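Quinoline 2-oxidoreductase small subunit (Pseudomonas putida, PDB 1T3Q) carries two [2Fe-2S] clusters of a molybdenum hydroxylase that oxidises quinoline at its 2-position, and probably relays electrons from the molybdenum site to FAD. Local coordinates at residues Arg21-Val25 against Glu37-Leu41; Glu26-Ala32 against Ser67-Val73; Cys56-Ile60 against Ala116-Ser120. All blocks are in the same frame, centred on the assembly; numbering follows the deposited sequence.

Overall arrangement
Contacts 1 and 2 share helix 31-39: contact 1 packs its C-terminal end against strand 19-25, and contact 2 ties its N-terminal start to the loop carrying Cys68. They touch where Val25 meets Ala72 and Val73. Contact 1 is partly buried, wholly van der Waals and remote from the cofactors. Contact 2 is buried and held mainly by backbone hydrogen bonds, next to the first cluster. Contact 3, also buried, has its centre only about 4 Å from that of the chain; there strand 57-60 meets helix 111-124 through apolar side chains and the face of an arginine guanidinium. Contacts 2 and 3 each supply a cysteine to the same iron and touch through Ser67 and Cys56.

Contact 1 of 3, residues Arg21-Val25 against Glu37-Leu41; sequences RVFYV and EVVGL
Phe23 has its CG placed between its own backbone N and carbonyl carbon (chi1 53°), while Val39 has CG1 anti to the backbone N (chi1 -172°); this leaves CG2 of the valine anti to the carbonyl carbon and over one face of the phenylalanine ring. The nearest approach, CG2 of Val39 to CD2 of Phe23, is 4.1 Å. CG1 of Val39 goes instead to the guanidinium of Arg21, which it meets slantwise, 3.8 Å from NH2, after the arginine chain has bent at two successive bonds.

One residue back along the chain, Val38 does a similar double job. Its CG1 sits 3.7 Å from the carbonyl O of Tyr24 and also touches CB of Phe23, whereas CG2 of Val38 lies 3.9 Å from CG1 of Val25. These pairs are how the C-terminal end of helix 31-39 packs on strand 19-25 in the β-grasp fold of a plant-type [2Fe-2S] ferredoxin domain. The strand lies at one margin of the sheet within this chain, hydrogen-bonded antiparallel to strand 10-16, and the Phe23 side chain also rests on Ile12 of that neighbour. No hydrogen bond spans the two segments, and the CA atoms of Phe23 and Val39 are 6.9 Å apart. Gly40 is the first residue to leave helical backbone angles, and at its phi of 87° a CB would be jammed against the carbonyl O of Val39. At the other end of the contact, Val25 reaches the loop residues Ala72 and Val73, and Val38 packs on Met29.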
loop_
_atom_site.group_PDB
_atom_site.type_symbol
_atom_site.label_atom_id
_atom_site.label_comp_id
_atom_site.label_asym_id
_atom_site.label_seq_id
_atom_site.Cartn_x
_atom_site.Cartn_y
_atom_site.Cartn_z
ATOM N N ARG A 21 -19.484 17.871 11.510
ATOM C CA ARG A 21 -18.126 17.962 10.995
ATOM C C ARG A 21 -17.738 19.398 10.674
ATOM O O ARG A 21 -18.592 20.255 10.433
ATOM C CB ARG A 21 -17.972 17.105 9.731
ATOM C CG ARG A 21 -18.301 15.626 9.913
ATOM C CD ARG A 21 -17.405 14.971 10.951
ATOM N NE ARG A 21 -16.009 14.902 10.525
ATOM C CZ ARG A 21 -15.529 14.033 9.638
ATOM N NH1 ARG A 21 -14.242 14.057 9.322
ATOM N NH2 ARG A 21 -16.326 13.132 9.074
ATOM N N VAL A 22 -16.437 19.648 10.679
ATOM C CA VAL A 22 -15.899 20.958 10.363
ATOM C C VAL A 22 -14.739 20.737 9.404
ATOM O O VAL A 22 -13.776 20.055 9.740
ATOM C CB VAL A 22 -15.374 21.679 11.622
ATOM C CG1 VAL A 22 -14.730 22.998 11.227
ATOM C CG2 VAL A 22 -16.515 21.924 12.599
ATOM N N PHE A 23 -14.842 21.297 8.204
ATOM C CA PHE A 23 -13.779 21.150 7.217
ATOM C C PHE A 23 -13.471 22.473 6.527
ATOM O O PHE A 23 -14.332 23.352 6.428
ATOM C CB PHE A 23 -14.149 20.065 6.191
ATOM C CG PHE A 23 -15.497 20.256 5.550
ATOM C CD1 PHE A 23 -15.631 20.993 4.381
ATOM C CD2 PHE A 23 -16.639 19.700 6.126
ATOM C CE1 PHE A 23 -16.878 21.180 3.791
ATOM C CE2 PHE A 23 -17.894 19.881 5.546
ATOM C CZ PHE A 23 -18.015 20.622 4.377
ATOM N N TYR A 24 -12.232 22.615 6.072
ATOM C CA TYR A 24 -11.792 23.829 5.402
ATOM C C TYR A 24 -11.646 23.607 3.912
ATOM O O TYR A 24 -11.002 22.656 3.478
ATOM C CB TYR A 24 -10.468 24.309 5.993
ATOM C CG TYR A 24 -10.616 24.836 7.398
ATOM C CD1 TYR A 24 -10.861 23.973 8.465
ATOM C CD2 TYR A 24 -10.566 26.204 7.653
ATOM C CE1 TYR A 24 -11.056 24.463 9.751
ATOM C CE2 TYR A 24 -10.761 26.703 8.932
ATOM C CZ TYR A 24 -11.006 25.828 9.975
ATOM O OH TYR A 24 -11.213 26.327 11.238
ATOM N N VAL A 25 -12.243 24.499 3.133
ATOM C CA VAL A 25 -12.208 24.393 1.685
ATOM C C VAL A 25 -12.180 25.749 1.006
ATOM O O VAL A 25 -12.524 26.771 1.607
ATOM C CB VAL A 25 -13.454 23.638 1.156
ATOM C CG1 VAL A 25 -13.427 22.194 1.617
ATOM C CG2 VAL A 25 -14.725 24.328 1.646
ATOM N N GLU A 37 -11.754 14.354 -1.111
ATOM C CA GLU A 37 -10.392 14.757 -0.782
ATOM C C GLU A 37 -10.138 15.481 0.543
ATOM O O GLU A 37 -9.060 15.350 1.121
ATOM C CB GLU A 37 -9.845 15.577 -1.960
ATOM C CG GLU A 37 -9.858 14.770 -3.263
ATOM C CD GLU A 37 -9.670 15.606 -4.523
ATOM O OE1 GLU A 37 -9.629 15.005 -5.620
ATOM O OE2 GLU A 37 -9.575 16.848 -4.430
ATOM N N VAL A 38 -11.110 16.235 1.037
ATOM C CA VAL A 38 -10.903 16.936 2.299
ATOM C C VAL A 38 -11.429 16.132 3.486
ATOM O O VAL A 38 -10.735 15.971 4.488
ATOM C CB VAL A 38 -11.569 18.324 2.293
ATOM C CG1 VAL A 38 -11.372 19.005 3.652
ATOM C CG2 VAL A 38 -10.963 19.182 1.189
ATOM N N VAL A 39 -12.647 15.617 3.366
ATOM C CA VAL A 39 -13.243 14.833 4.441
ATOM C C VAL A 39 -12.749 13.381 4.409
ATOM O O VAL A 39 -12.712 12.704 5.438
ATOM C CB VAL A 39 -14.788 14.859 4.353
ATOM C CG1 VAL A 39 -15.393 14.198 5.582
ATOM C CG2 VAL A 39 -15.282 16.298 4.228
ATOM N N GLY A 40 -12.368 12.903 3.228
ATOM C CA GLY A 40 -11.863 11.547 3.116
ATOM C C GLY A 40 -12.911 10.467 2.903
ATOM O O GLY A 40 -12.676 9.310 3.221
ATOM N N LEU A 41 -14.068 10.843 2.376
ATOM C CA LEU A 41 -15.134 9.891 2.111
ATOM C C LEU A 41 -15.211 9.726 0.599
ATOM O O LEU A 41 -15.945 10.446 -0.085
ATOM C CB LEU A 41 -16.456 10.426 2.670
ATOM C CG LEU A 41 -16.477 10.614 4.192
ATOM C CD1 LEU A 41 -17.752 11.338 4.609
ATOM C CD2 LEU A 41 -16.381 9.247 4.871
#

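Contact 2 of 3, residues Glu26-Ala32 against Ser67-Val73; sequences EPRMHLA and SCLTLAV. With FES (Fe2/s2 (inorganic) cluster), chain H.
Cys68 CA sits over one face of the His30 ring, toward its rim, 4.1 Å from the centroid and 16° off the normal, a CH-π contact. A chi1 of 50°, CG between backbone N and carbonyl carbon, puts the ring there and carries ND1 to a hydrogen bond with Asp33 N, His30 being the N-cap of helix 31-39. NE2 hydrogen-bonds OE1 of Glu49, a residue of the cluster's site. Cutting the side chain back to an alanine is likely to leave Asp33 N uncapped and Glu49 without this partner, opening a gap over Cys68. Leu31 runs alongside Thr70, CD2 to CG2 4.0 Å; CB of Ala32 lies against OG of Ser67 at 3.3 Å, and that hydroxyl is hydrogen-bonded to Cys56 O. So helix 31-39 of the β-grasp domain starts fastened to the loop whose Cys68 SG binds cluster iron FE2 at 2.4 Å. His30 and Leu71 form a single β bridge, flanked by hydrogen bonds Leu31 N to Thr70 O (2.7 Å) and Ala72 N to Met29 O (3.0 Å). Ala32 N hydrogen-bonds Ser67 O, at 3.1 Å, from well above the carbonyl plane. A water accepts the Val73 N-H and lies against Pro27 O and Met29 O.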
loop_
_atom_site.group_PDB
_atom_site.type_symbol
_atom_site.label_atom_id
_atom_site.label_comp_id
_atom_site.label_asym_id
_atom_site.label_seq_id
_atom_site.Cartn_x
_atom_site.Cartn_y
_atom_site.Cartn_z
ATOM N N GLU A 26 -11.759 25.751 -0.254
ATOM C CA GLU A 26 -11.745 26.971 -1.049
ATOM C C GLU A 26 -13.088 26.991 -1.763
ATOM O O GLU A 26 -13.660 25.935 -2.040
ATOM C CB GLU A 26 -10.635 26.941 -2.097
ATOM C CG GLU A 26 -9.233 26.901 -1.544
ATOM C CD GLU A 26 -8.193 26.994 -2.636
ATOM O OE1 GLU A 26 -8.148 26.096 -3.499
ATOM O OE2 GLU A 26 -7.422 27.975 -2.638
ATOM N N PRO A 27 -13.611 28.187 -2.072
ATOM C CA PRO A 27 -14.900 28.290 -2.763
ATOM C C PRO A 27 -14.911 27.555 -4.110
ATOM O O PRO A 27 -15.944 27.039 -4.528
ATOM C CB PRO A 27 -15.079 29.799 -2.931
ATOM C CG PRO A 27 -14.377 30.355 -1.721
ATOM C CD PRO A 27 -13.119 29.517 -1.667
ATOM N N ARG A 28 -13.755 27.505 -4.772
ATOM C CA ARG A 28 -13.624 26.862 -6.083
ATOM C C ARG A 28 -13.774 25.344 -6.102
ATOM O O ARG A 28 -13.798 24.740 -7.176
ATOM C CB ARG A 28 -12.268 27.216 -6.714
ATOM C CG ARG A 28 -11.073 26.533 -6.045
ATOM C CD ARG A 28 -9.750 26.950 -6.690
ATOM N NE ARG A 28 -9.748 26.741 -8.137
ATOM C CZ ARG A 28 -8.739 27.071 -8.942
ATOM N NH1 ARG A 28 -8.820 26.847 -10.247
ATOM N NH2 ARG A 28 -7.643 27.625 -8.442
ATOM N N MET A 29 -13.858 24.722 -4.933
ATOM C CA MET A 29 -13.984 23.270 -4.863
ATOM C C MET A 29 -15.442 22.843 -4.694
ATOM O O MET A 29 -16.144 23.361 -3.817
ATOM C CB MET A 29 -13.147 22.733 -3.687
ATOM C CG MET A 29 -13.215 21.219 -3.502
ATOM S SD MET A 29 -12.175 20.576 -2.174
ATOM C CE MET A 29 -10.643 20.300 -3.047
ATOM N N HIS A 30 -15.911 21.916 -5.530
ATOM C CA HIS A 30 -17.286 21.469 -5.361
ATOM C C HIS A 30 -17.377 20.460 -4.217
ATOM O O HIS A 30 -16.361 19.950 -3.739
ATOM C CB HIS A 30 -17.894 20.916 -6.668
ATOM C CG HIS A 30 -17.057 19.897 -7.386
ATOM N ND1 HIS A 30 -16.624 18.728 -6.796
ATOM C CD2 HIS A 30 -16.665 19.829 -8.681
ATOM C CE1 HIS A 30 -16.009 17.983 -7.698
ATOM N NE2 HIS A 30 -16.021 18.628 -8.851
ATOM N N LEU A 31 -18.597 20.210 -3.757
ATOM C CA LEU A 31 -18.840 19.306 -2.640
ATOM C C LEU A 31 -18.337 17.882 -2.851
ATOM O O LEU A 31 -17.825 17.256 -1.917
ATOM C CB LEU A 31 -20.337 19.297 -2.310
ATOM C CG LEU A 31 -20.768 18.498 -1.077
ATOM C CD1 LEU A 31 -19.931 18.905 0.127
ATOM C CD2 LEU A 31 -22.248 18.734 -0.816
ATOM N N ALA A 32 -18.473 17.368 -4.072
ATOM C CA ALA A 32 -18.008 16.017 -4.374
ATOM C C ALA A 32 -16.516 15.913 -4.056
ATOM O O ALA A 32 -16.089 15.005 -3.348
ATOM C CB ALA A 32 -18.268 15.681 -5.846
ATOM N N SER A 67 -23.596 16.535 -6.040
ATOM C CA SER A 67 -22.545 17.167 -5.254
ATOM C C SER A 67 -21.492 17.840 -6.126
ATOM O O SER A 67 -20.747 18.689 -5.648
ATOM C CB SER A 67 -21.880 16.155 -4.309
ATOM O OG SER A 67 -21.429 15.010 -5.007
ATOM N N CYS A 68 -21.422 17.468 -7.403
ATOM C CA CYS A 68 -20.446 18.100 -8.290
ATOM C C CYS A 68 -20.953 19.483 -8.705
ATOM O O CYS A 68 -20.184 20.314 -9.198
ATOM C CB CYS A 68 -20.206 17.246 -9.537
ATOM S SG CYS A 68 -21.553 17.215 -10.711
ATOM N N LEU A 69 -22.252 19.717 -8.516
ATOM C CA LEU A 69 -22.850 21.002 -8.855
ATOM C C LEU A 69 -23.284 21.769 -7.604
ATOM O O LEU A 69 -24.185 22.609 -7.650
ATOM C CB LEU A 69 -24.041 20.815 -9.799
ATOM C CG LEU A 69 -23.726 20.212 -11.174
ATOM C CD1 LEU A 69 -24.934 20.395 -12.065
ATOM C CD2 LEU A 69 -22.505 20.895 -11.807
ATOM N N THR A 70 -22.637 21.456 -6.490
ATOM C CA THR A 70 -22.887 22.124 -5.217
ATOM C C THR A 70 -21.515 22.565 -4.727
ATOM O O THR A 70 -20.604 21.750 -4.657
ATOM C CB THR A 70 -23.485 21.164 -4.157
ATOM O OG1 THR A 70 -24.732 20.631 -4.624
ATOM C CG2 THR A 70 -23.718 21.914 -2.841
ATOM N N LEU A 71 -21.339 23.846 -4.409
ATOM C CA LEU A 71 -20.035 24.275 -3.913
ATOM C C LEU A 71 -19.865 23.652 -2.533
ATOM O O LEU A 71 -20.838 23.512 -1.782
ATOM C CB LEU A 71 -19.955 25.807 -3.791
ATOM C CG LEU A 71 -20.136 26.680 -5.039
ATOM C CD1 LEU A 71 -19.967 28.144 -4.651
ATOM C CD2 LEU A 71 -19.106 26.307 -6.102
ATOM N N ALA A 72 -18.641 23.272 -2.193
ATOM C CA ALA A 72 -18.400 22.689 -0.886
ATOM C C ALA A 72 -18.834 23.692 0.181
ATOM O O ALA A 72 -19.381 23.307 1.214
ATOM C CB ALA A 72 -16.916 22.343 -0.723
ATOM N N VAL A 73 -18.605 24.980 -0.067
ATOM C CA VAL A 73 -18.995 25.990 0.912
ATOM C C VAL A 73 -20.513 26.088 1.083
ATOM O O VAL A 73 -20.993 26.623 2.080
ATOM C CB VAL A 73 -18.420 27.397 0.576
ATOM C CG1 VAL A 73 -16.905 27.360 0.643
ATOM C CG2 VAL A 73 -18.892 27.866 -0.792
HETATM FE FE1 FES H . -21.850 13.345 -12.973
HETATM FE FE2 FES H . -22.047 14.840 -10.706
HETATM S S1 FES H . -23.678 14.380 -12.015
HETATM S S2 FES H . -20.205 13.743 -11.523
HETATM O O HOH W 1 -16.651 25.444 -2.120
#

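Contact 3 of 3, residues Cys56-Ile60 against Ala116-Ser120; sequences CTILI and ATARS. With FES (Fe2/s2 (inorganic) cluster), chain H.
At the junction between the β-grasp ferredoxin domain and the helical second [2Fe-2S] domain, Thr57 and Leu59 of strand 57-60 turn toward Ala116 and Arg119 of helix 111-124. The small Ala116 side chain probably allows the close approach: the axes of segments 57-60 and 116-120 come within 8.1 Å, their N-to-C directions 44° apart. CB of Ala116 rests 3.4 Å from the carbonyl O of Thr57 and 3.8 Å from its CG2. With CG2 anti to the backbone N (OG1 chi1 -57°), Thr57 offers that methyl to the helix and keeps its hydroxyl for the carbonyl of Gly54, in the loop around the first cluster.

Two residues on, Leu59 forks against the helix. Its CD2 lies 3.7 Å from Ala116 O, while CD1 comes over one face of the Arg119 guanidinium, 3.6 Å from NH2. That NH2 forms a salt bridge to Glu81, on the neighbouring strand 79-81, so an apolar contact and an ionic one hold the same group. Just before the strand, Cys56 SG binds the cluster iron FE2 at 2.3 Å, an iron it shares with Cys68. Beside Ala116, OG1 of Thr117 comes within 3.9 Å of CG2 of Thr57 and is hydrogen-bonded to Asn140.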
loop_
_atom_site.group_PDB
_atom_site.type_symbol
_atom_site.label_atom_id
_atom_site.label_comp_id
_atom_site.label_asym_id
_atom_site.label_seq_id
_atom_site.Cartn_x
_atom_site.Cartn_y
_atom_site.Cartn_z
ATOM N N CYS A 56 -22.411 11.258 -8.485
ATOM C CA CYS A 56 -22.055 12.022 -7.287
ATOM C C CYS A 56 -23.284 12.371 -6.463
ATOM O O CYS A 56 -23.204 13.182 -5.542
ATOM C CB CYS A 56 -21.395 13.345 -7.679
ATOM S SG CYS A 56 -22.585 14.463 -8.456
ATOM N N THR A 57 -24.418 11.774 -6.801
ATOM C CA THR A 57 -25.655 12.066 -6.088
ATOM C C THR A 57 -25.593 11.680 -4.617
ATOM O O THR A 57 -25.243 10.548 -4.274
ATOM C CB THR A 57 -26.851 11.348 -6.753
ATOM O OG1 THR A 57 -26.936 11.744 -8.131
ATOM C CG2 THR A 57 -28.167 11.722 -6.051
ATOM N N ILE A 58 -25.918 12.634 -3.747
ATOM C CA ILE A 58 -25.935 12.400 -2.306
ATOM C C ILE A 58 -27.211 13.025 -1.755
ATOM O O ILE A 58 -27.951 13.668 -2.488
ATOM C CB ILE A 58 -24.725 13.052 -1.601
ATOM C CG1 ILE A 58 -24.727 14.563 -1.848
ATOM C CG2 ILE A 58 -23.426 12.410 -2.086
ATOM C CD1 ILE A 58 -23.618 15.305 -1.130
ATOM N N LEU A 59 -27.482 12.826 -0.474
ATOM C CA LEU A 59 -28.678 13.425 0.109
ATOM C C LEU A 59 -28.263 14.593 0.992
ATOM O O LEU A 59 -27.391 14.455 1.856
ATOM C CB LEU A 59 -29.456 12.404 0.947
ATOM C CG LEU A 59 -29.975 11.146 0.240
ATOM C CD1 LEU A 59 -30.717 10.264 1.245
ATOM C CD2 LEU A 59 -30.900 11.530 -0.893
ATOM N N ILE A 60 -28.872 15.746 0.748
ATOM C CA ILE A 60 -28.609 16.940 1.535
ATOM C C ILE A 60 -29.949 17.313 2.165
ATOM O O ILE A 60 -30.918 17.637 1.467
ATOM C CB ILE A 60 -28.060 18.083 0.656
ATOM C CG1 ILE A 60 -26.695 17.668 0.089
ATOM C CG2 ILE A 60 -27.918 19.359 1.478
ATOM C CD1 ILE A 60 -25.976 18.749 -0.693
ATOM N N ALA A 116 -28.605 6.628 -3.451
ATOM C CA ALA A 116 -29.113 7.913 -2.980
ATOM C C ALA A 116 -30.492 8.177 -3.585
ATOM O O ALA A 116 -31.456 8.471 -2.871
ATOM C CB ALA A 116 -28.135 9.042 -3.362
ATOM N N THR A 117 -30.597 8.056 -4.902
ATOM C CA THR A 117 -31.870 8.293 -5.565
ATOM C C THR A 117 -32.911 7.264 -5.117
ATOM O O THR A 117 -34.062 7.615 -4.853
ATOM C CB THR A 117 -31.726 8.247 -7.101
ATOM O OG1 THR A 117 -30.792 9.250 -7.520
ATOM C CG2 THR A 117 -33.069 8.522 -7.772
ATOM N N ALA A 118 -32.505 6.002 -5.012
ATOM C CA ALA A 118 -33.436 4.954 -4.596
ATOM C C ALA A 118 -33.991 5.226 -3.196
ATOM O O ALA A 118 -35.191 5.050 -2.954
ATOM C CB ALA A 118 -32.756 3.598 -4.636
ATOM N N ARG A 119 -33.131 5.655 -2.278
ATOM C CA ARG A 119 -33.582 5.944 -0.919
ATOM C C ARG A 119 -34.654 7.024 -0.951
ATOM O O ARG A 119 -35.680 6.917 -0.279
ATOM C CB ARG A 119 -32.421 6.412 -0.039
ATOM C CG ARG A 119 -31.389 5.353 0.291
ATOM C CD ARG A 119 -30.457 5.870 1.375
ATOM N NE ARG A 119 -31.182 6.085 2.624
ATOM C CZ ARG A 119 -30.784 6.894 3.602
ATOM N NH1 ARG A 119 -31.518 7.011 4.698
ATOM N NH2 ARG A 119 -29.663 7.593 3.481
ATOM N N SER A 120 -34.410 8.066 -1.738
ATOM C CA SER A 120 -35.356 9.167 -1.861
ATOM C C SER A 120 -36.714 8.675 -2.351
ATOM O O SER A 120 -37.753 9.083 -1.837
ATOM C CB SER A 120 -34.818 10.219 -2.829
ATOM O OG SER A 120 -35.748 11.278 -2.975
HETATM FE FE1 FES H . -21.850 13.345 -12.973
HETATM FE FE2 FES H . -22.047 14.840 -10.706
HETATM S S1 FES H . -23.678 14.380 -12.015
HETATM S S2 FES H . -20.205 13.743 -11.523
#